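A1 protein (Enterobacteria phage Qbeta, PDB 3RLK) is a minor coat protein made by read-through of the coat-protein stop codon, and is probably needed for the phage to infect its host. Local coordinates at residues L104-D107 with Q108-R111; P170-F173 with T174-D177. One frame throughout, in Å; residues are numbered along the deposited sequence.

Contact 1. Residues L104-D107 with Q108-R111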
ATOM      1  N   LEU A 104       0.081   7.890   3.377  1.00 12.20           N
ATOM      2  CA  LEU A 104      -0.895   7.629   2.304  1.00 13.21           C
ATOM      3  C   LEU A 104      -2.305   8.076   2.751  1.00 13.95           C
ATOM      4  O   LEU A 104      -3.213   8.196   1.898  1.00 15.59           O
ATOM      5  CB  LEU A 104      -0.919   6.148   1.918  1.00 12.42           C
ATOM      6  CG  LEU A 104       0.317   5.674   1.097  1.00 12.48           C
ATOM      7  CD1 LEU A 104       0.456   4.180   1.069  1.00 13.79           C
ATOM      8  CD2 LEU A 104       0.301   6.212  -0.358  1.00 12.48           C
ATOM      9  N   ALA A 105      -2.531   8.198   4.061  1.00 13.83           N
ATOM     10  CA  ALA A 105      -3.869   8.668   4.532  1.00 14.24           C
ATOM     11  C   ALA A 105      -4.004  10.220   4.588  1.00 14.14           C
ATOM     12  O   ALA A 105      -5.053  10.776   4.951  1.00 14.54           O
ATOM     13  CB  ALA A 105      -4.261   7.994   5.885  1.00 14.38           C
ATOM     14  N   THR A 106      -2.927  10.917   4.254  1.00 15.17           N
ATOM     15  CA  THR A 106      -2.919  12.375   4.362  1.00 15.61           C
ATOM     16  C   THR A 106      -3.624  13.054   3.192  1.00 15.95           C
ATOM     17  O   THR A 106      -3.796  12.487   2.100  1.00 15.95           O
ATOM     18  CB  THR A 106      -1.471  12.972   4.468  1.00 15.13           C
ATOM     19  OG1 THR A 106      -0.799  12.819   3.225  1.00 17.65           O
ATOM     20  CG2 THR A 106      -0.711  12.312   5.647  1.00 16.66           C
ATOM     21  N   ASP A 107      -4.092  14.267   3.456  1.00 18.88           N
ATOM     22  CA  ASP A 107      -4.672  15.101   2.399  1.00 19.48           C
ATOM     23  C   ASP A 107      -3.728  15.280   1.224  1.00 18.87           C
ATOM     24  O   ASP A 107      -4.126  15.268   0.058  1.00 18.17           O
ATOM     25  CB  ASP A 107      -5.036  16.471   2.996  1.00 20.88           C
ATOM     26  CG  ASP A 107      -6.377  16.467   3.704  1.00 24.29           C
ATOM     27  OD1 ASP A 107      -6.959  15.374   3.907  1.00 26.09           O
ATOM     28  OD2 ASP A 107      -6.846  17.566   4.096  1.00 27.36           O
ATOM     29  N   GLN A 108      -2.451  15.458   1.557  1.00 18.96           N
ATOM     30  CA  GLN A 108      -1.423  15.476   0.577  1.00 19.65           C
ATOM     31  C   GLN A 108      -1.436  14.256  -0.368  1.00 17.45           C
ATOM     32  O   GLN A 108      -1.371  14.385  -1.598  1.00 17.26           O
ATOM     33  CB  GLN A 108      -0.092  15.555   1.327  1.00 20.24           C
ATOM     34  CG  GLN A 108       1.051  15.783   0.406  1.00 26.06           C
ATOM     35  CD  GLN A 108       0.942  17.098  -0.283  1.00 29.52           C
ATOM     36  OE1 GLN A 108       0.983  18.155   0.358  1.00 30.78           O
ATOM     37  NE2 GLN A 108       0.821  17.060  -1.594  1.00 31.26           N
ATOM     38  N   ALA A 109      -1.467  13.064   0.210  1.00 15.33           N
ATOM     39  CA  ALA A 109      -1.452  11.863  -0.625  1.00 11.56           C
ATOM     40  C   ALA A 109      -2.735  11.794  -1.479  1.00 13.11           C
ATOM     41  O   ALA A 109      -2.682  11.445  -2.672  1.00 12.71           O
ATOM     42  CB  ALA A 109      -1.290  10.635   0.242  1.00 13.44           C
ATOM     43  N   MET A 110      -3.833  12.185  -0.887  1.00 11.00           N
ATOM     44  CA  MET A 110      -5.107  12.259  -1.641  1.00 12.71           C
ATOM     45  C   MET A 110      -5.079  13.236  -2.830  1.00 13.75           C
ATOM     46  O   MET A 110      -5.622  12.921  -3.888  1.00 14.45           O
ATOM     47  CB  MET A 110      -6.283  12.575  -0.726  1.00 13.28           C
ATOM     48  CG  MET A 110      -6.749  11.503   0.256  1.00 17.54           C
ATOM     49  SD  MET A 110      -7.382  10.035  -0.578  1.00 25.71           S
ATOM     50  CE  MET A 110      -8.127  10.703  -2.024  1.00 14.33           C
ATOM     51  N   ARG A 111      -4.484  14.422  -2.638  1.00 15.10           N
ATOM     52  CA  ARG A 111      -4.359  15.405  -3.732  1.00 16.07           C
ATOM     53  C   ARG A 111      -3.519  14.859  -4.891  1.00 17.01           C
ATOM     54  O   ARG A 111      -3.857  15.052  -6.087  1.00 15.81           O
ATOM     55  CB  ARG A 111      -3.759  16.765  -3.244  1.00 16.58           C
ATOM     56  CG  ARG A 111      -4.609  17.560  -2.208  1.00 18.70           C
ATOM     57  CD  ARG A 111      -4.050  18.990  -1.946  1.00 23.28           C
ATOM     58  NE  ARG A 111      -4.685  19.624  -0.773  1.00 21.66           N
ATOM     59  CZ  ARG A 111      -4.377  20.864  -0.350  1.00 25.87           C
ATOM     60  NH1 ARG A 111      -3.465  21.572  -1.023  1.00 28.16           N
ATOM     61  NH2 ARG A 111      -4.968  21.399   0.730  1.00 23.61           N
TER
HETATM   62  O   HOH W   1      -6.582  18.918   1.394  1.00 25.60           O

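Contact 2. Residues P170-F173 with T174-D177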
ATOM      1  N   PRO A 170      14.524   5.210  -2.553  1.00 12.90           N
ATOM      2  CA  PRO A 170      14.678   6.518  -1.858  1.00 15.06           C
ATOM      3  C   PRO A 170      14.423   6.364  -0.356  1.00 15.09           C
ATOM      4  O   PRO A 170      13.757   5.424   0.123  1.00 13.32           O
ATOM      5  CB  PRO A 170      13.571   7.400  -2.489  1.00 14.96           C
ATOM      6  CG  PRO A 170      13.242   6.724  -3.811  1.00 15.50           C
ATOM      7  CD  PRO A 170      13.470   5.266  -3.595  1.00 12.92           C
ATOM      8  N   PHE A 171      14.976   7.299   0.407  1.00 15.22           N
ATOM      9  CA  PHE A 171      14.653   7.401   1.807  1.00 15.41           C
ATOM     10  C   PHE A 171      13.598   8.512   2.009  1.00 16.75           C
ATOM     11  O   PHE A 171      13.437   9.043   3.127  1.00 17.12           O
ATOM     12  CB  PHE A 171      15.952   7.728   2.519  1.00 15.23           C
ATOM     13  CG  PHE A 171      16.926   6.593   2.482  1.00 19.28           C
ATOM     14  CD1 PHE A 171      16.842   5.570   3.451  1.00 24.57           C
ATOM     15  CD2 PHE A 171      17.875   6.515   1.457  1.00 19.09           C
ATOM     16  CE1 PHE A 171      17.737   4.465   3.402  1.00 27.03           C
ATOM     17  CE2 PHE A 171      18.794   5.411   1.393  1.00 25.59           C
ATOM     18  CZ  PHE A 171      18.699   4.379   2.360  1.00 26.13           C
ATOM     19  N   ASP A 172      12.944   8.916   0.902  1.00 16.98           N
ATOM     20  CA  ASP A 172      11.923   9.958   0.948  1.00 16.49           C
ATOM     21  C   ASP A 172      10.669   9.382   0.260  1.00 16.15           C
ATOM     22  O   ASP A 172      10.668   9.152  -0.946  1.00 14.77           O
ATOM     23  CB  ASP A 172      12.427  11.251   0.278  1.00 18.38           C
ATOM     24  CG  ASP A 172      11.301  12.279   0.046  1.00 18.88           C
ATOM     25  OD1 ASP A 172      10.140  12.052   0.479  1.00 21.46           O
ATOM     26  OD2 ASP A 172      11.608  13.385  -0.475  1.00 28.68           O
ATOM     27  N   PHE A 173       9.627   9.142   1.061  1.00 14.69           N
ATOM     28  CA  PHE A 173       8.448   8.422   0.569  1.00 15.21           C
ATOM     29  C   PHE A 173       7.699   9.209  -0.518  1.00 14.16           C
ATOM     30  O   PHE A 173       6.999   8.645  -1.354  1.00 13.95           O
ATOM     31  CB  PHE A 173       7.505   7.973   1.714  1.00 13.29           C
ATOM     32  CG  PHE A 173       6.378   7.135   1.212  1.00 12.95           C
ATOM     33  CD1 PHE A 173       6.621   5.879   0.690  1.00 11.12           C
ATOM     34  CD2 PHE A 173       5.063   7.674   1.163  1.00 11.81           C
ATOM     35  CE1 PHE A 173       5.601   5.106   0.156  1.00 15.26           C
ATOM     36  CE2 PHE A 173       4.033   6.919   0.598  1.00 15.75           C
ATOM     37  CZ  PHE A 173       4.290   5.661   0.075  1.00 12.30           C
ATOM     38  N   THR A 174       7.884  10.517  -0.535  1.00 14.96           N
ATOM     39  CA  THR A 174       7.216  11.311  -1.556  1.00 16.60           C
ATOM     40  C   THR A 174       7.835  11.075  -2.927  1.00 16.86           C
ATOM     41  O   THR A 174       7.253  11.497  -3.935  1.00 18.98           O
ATOM     42  CB  THR A 174       7.230  12.820  -1.207  1.00 17.80           C
ATOM     43  OG1 THR A 174       8.565  13.287  -1.396  1.00 16.42           O
ATOM     44  CG2 THR A 174       6.795  13.075   0.223  1.00 19.71           C
ATOM     45  N   LYS A 175       8.996  10.389  -3.001  1.00 17.27           N
ATOM     46  CA  LYS A 175       9.556   9.976  -4.282  1.00 15.32           C
ATOM     47  C   LYS A 175       8.900   8.711  -4.833  1.00 15.21           C
ATOM     48  O   LYS A 175       9.170   8.335  -5.942  1.00 14.55           O
ATOM     49  CB  LYS A 175      11.094   9.818  -4.206  1.00 16.23           C
ATOM     50  CG  LYS A 175      11.724  11.195  -3.759  1.00 17.93           C
ATOM     51  CD  LYS A 175      13.199  11.330  -4.291  1.00 25.45           C
ATOM     52  CE  LYS A 175      13.638  12.785  -4.232  1.00 32.23           C
ATOM     53  NZ  LYS A 175      13.670  13.090  -2.767  1.00 33.21           N
ATOM     54  N   PHE A 176       8.040   8.051  -4.059  1.00 14.41           N
ATOM     55  CA  PHE A 176       7.384   6.802  -4.519  1.00 12.86           C
ATOM     56  C   PHE A 176       6.074   7.071  -5.279  1.00 13.59           C
ATOM     57  O   PHE A 176       5.390   8.064  -4.994  1.00 15.22           O
ATOM     58  CB  PHE A 176       6.978   5.983  -3.254  1.00 12.50           C
ATOM     59  CG  PHE A 176       8.101   5.252  -2.585  1.00 14.80           C
ATOM     60  CD1 PHE A 176       8.038   3.858  -2.394  1.00 11.14           C
ATOM     61  CD2 PHE A 176       9.225   5.942  -2.145  1.00 14.06           C
ATOM     62  CE1 PHE A 176       9.096   3.169  -1.745  1.00 15.31           C
ATOM     63  CE2 PHE A 176      10.307   5.275  -1.480  1.00 15.23           C
ATOM     64  CZ  PHE A 176      10.225   3.909  -1.239  1.00 13.33           C
ATOM     65  N   ASP A 177       5.746   6.196  -6.224  1.00 12.75           N
ATOM     66  CA  ASP A 177       4.467   6.225  -6.939  1.00 11.31           C
ATOM     67  C   ASP A 177       4.127   4.847  -7.417  1.00 11.99           C
ATOM     68  O   ASP A 177       4.983   4.005  -7.413  1.00 11.73           O
ATOM     69  CB  ASP A 177       4.444   7.324  -8.000  1.00 13.73           C
ATOM     70  CG  ASP A 177       5.267   7.000  -9.262  1.00 16.69           C
ATOM     71  OD1 ASP A 177       5.336   5.861  -9.748  1.00 15.93           O
ATOM     72  OD2 ASP A 177       5.847   7.958  -9.775  1.00 20.46           O
TER
HETATM   73  O   HOH W   2       4.288   8.773  -2.564  1.00 17.72           O

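Contact 1. Residues L104-D107 with Q108-R111
Thr106 caps the first turn of helix 107-112 with its own side chain: OG1 accepts the amide hydrogen of Ala109 N at 3.1 Å. This is a classic threonine N-cap, in which a side-chain oxygen satisfies an amide that has no preceding turn to bind. The hydroxyl sits between the backbone N and the carbonyl carbon (chi1 70°), a setting that turns it back over the start of the helix and also brings it against Gln108 CB. Ordinary helical bonding begins at once beneath the cap. Met110 N donates to Thr106 O at 3.0 Å and Arg111 N to Asp107 O at 2.8 Å, the first of these almost straight at 167°.

On the outer side, Asp107 and Arg111 lie one turn apart but do not pair directly. Water 1 joins them, accepting from Arg111 NE at 3.0 Å at the edge of the guanidinium, in its plane, and giving a weak bond to Asp107 OD2. The other carboxylate oxygen, OD1, makes a salt bridge with Arg131, so the aspartate ties the helix start to strand 129-135. Its negative charge would also be expected to suit the positive end of the helix dipole. The hydroxyl of Thr106 has a second partner in Tyr103 O, which links the cap to helix 101-104.

The inner side is apolar. Leu104, Ala109 and Met110 all reach Ile117 of strand 117-121, and the methyl CB of Ala109 lies 3.5 Å from Leu104 O, a buried carbonyl oxygen without any polar partner in the model.

Contact 2. Residues P170-F173 with T174-D177
Asp172 receives Thr174 twice through one oxygen, OD1, which takes OG1 at 2.7 Å and the backbone N of Thr174 at 2.9 Å, both from the same face of the carboxylate and well above its plane. The second bond closes an Asx turn, and it leads into a short 3-10 turn in which Lys175 N donates to Asp172 O at 2.9 Å and Phe176 N to Phe173 O at 3.0 Å. Where this turn ends, water 2 bridges two carbonyls, donating to both Phe173 O and Phe176 O.

The densely packed part lies on the aromatic side. Phe173 CD1 sits over one face of the Phe176 ring, displaced toward its rim, and comes within 3.6 Å of Phe176 CG; the two rings meet obliquely, their planes inclined by 35°. Pro170 approaches the same ring elsewhere, CD lying 3.8 Å from Phe176 CE2, while its carbonyl oxygen faces the ring edge in plane. Trp160 meets Phe176 edge-to-face, and Trp79 meets Phe173, so both buried phenylalanines belong to a cluster of aromatic rings with Trp160 and Trp79.

The other side turns to solvent. Lys175 bends at its last torsion (chi4 66°) and brings NZ to 3.1 Å from Asp172 OD2, a salt bridge made on the anti side but tilted 31° out of the carboxylate plane. Lys175 CB lies against Pro170 CG, the start of the side chain resting on the proline ring.

With two donors on OD1 and an ammonium group on OD2, the carboxylate of Asp172 is probably held in its ionised form and restrained from rotating.

Both contacts are local turns opened by a polar side chain that accepts a backbone amide, but the cap differs: a neutral hydroxyl caps an alpha helix in contact 1, a carboxylate precedes a short 3-10 turn in contact 2. Each is partly buried, with an apolar inner side and a charged outer one. In contact 1 the outer charges are linked through water; in contact 2 they meet directly. The inner side of 104-111 is aliphatic and lies on strand 117-121, whereas that of 170-177 is aromatic, in the loop between strands 154-159 and 183-188. They touch where Leu104 CD2 packs at 3.9 Å from Phe173 CE2.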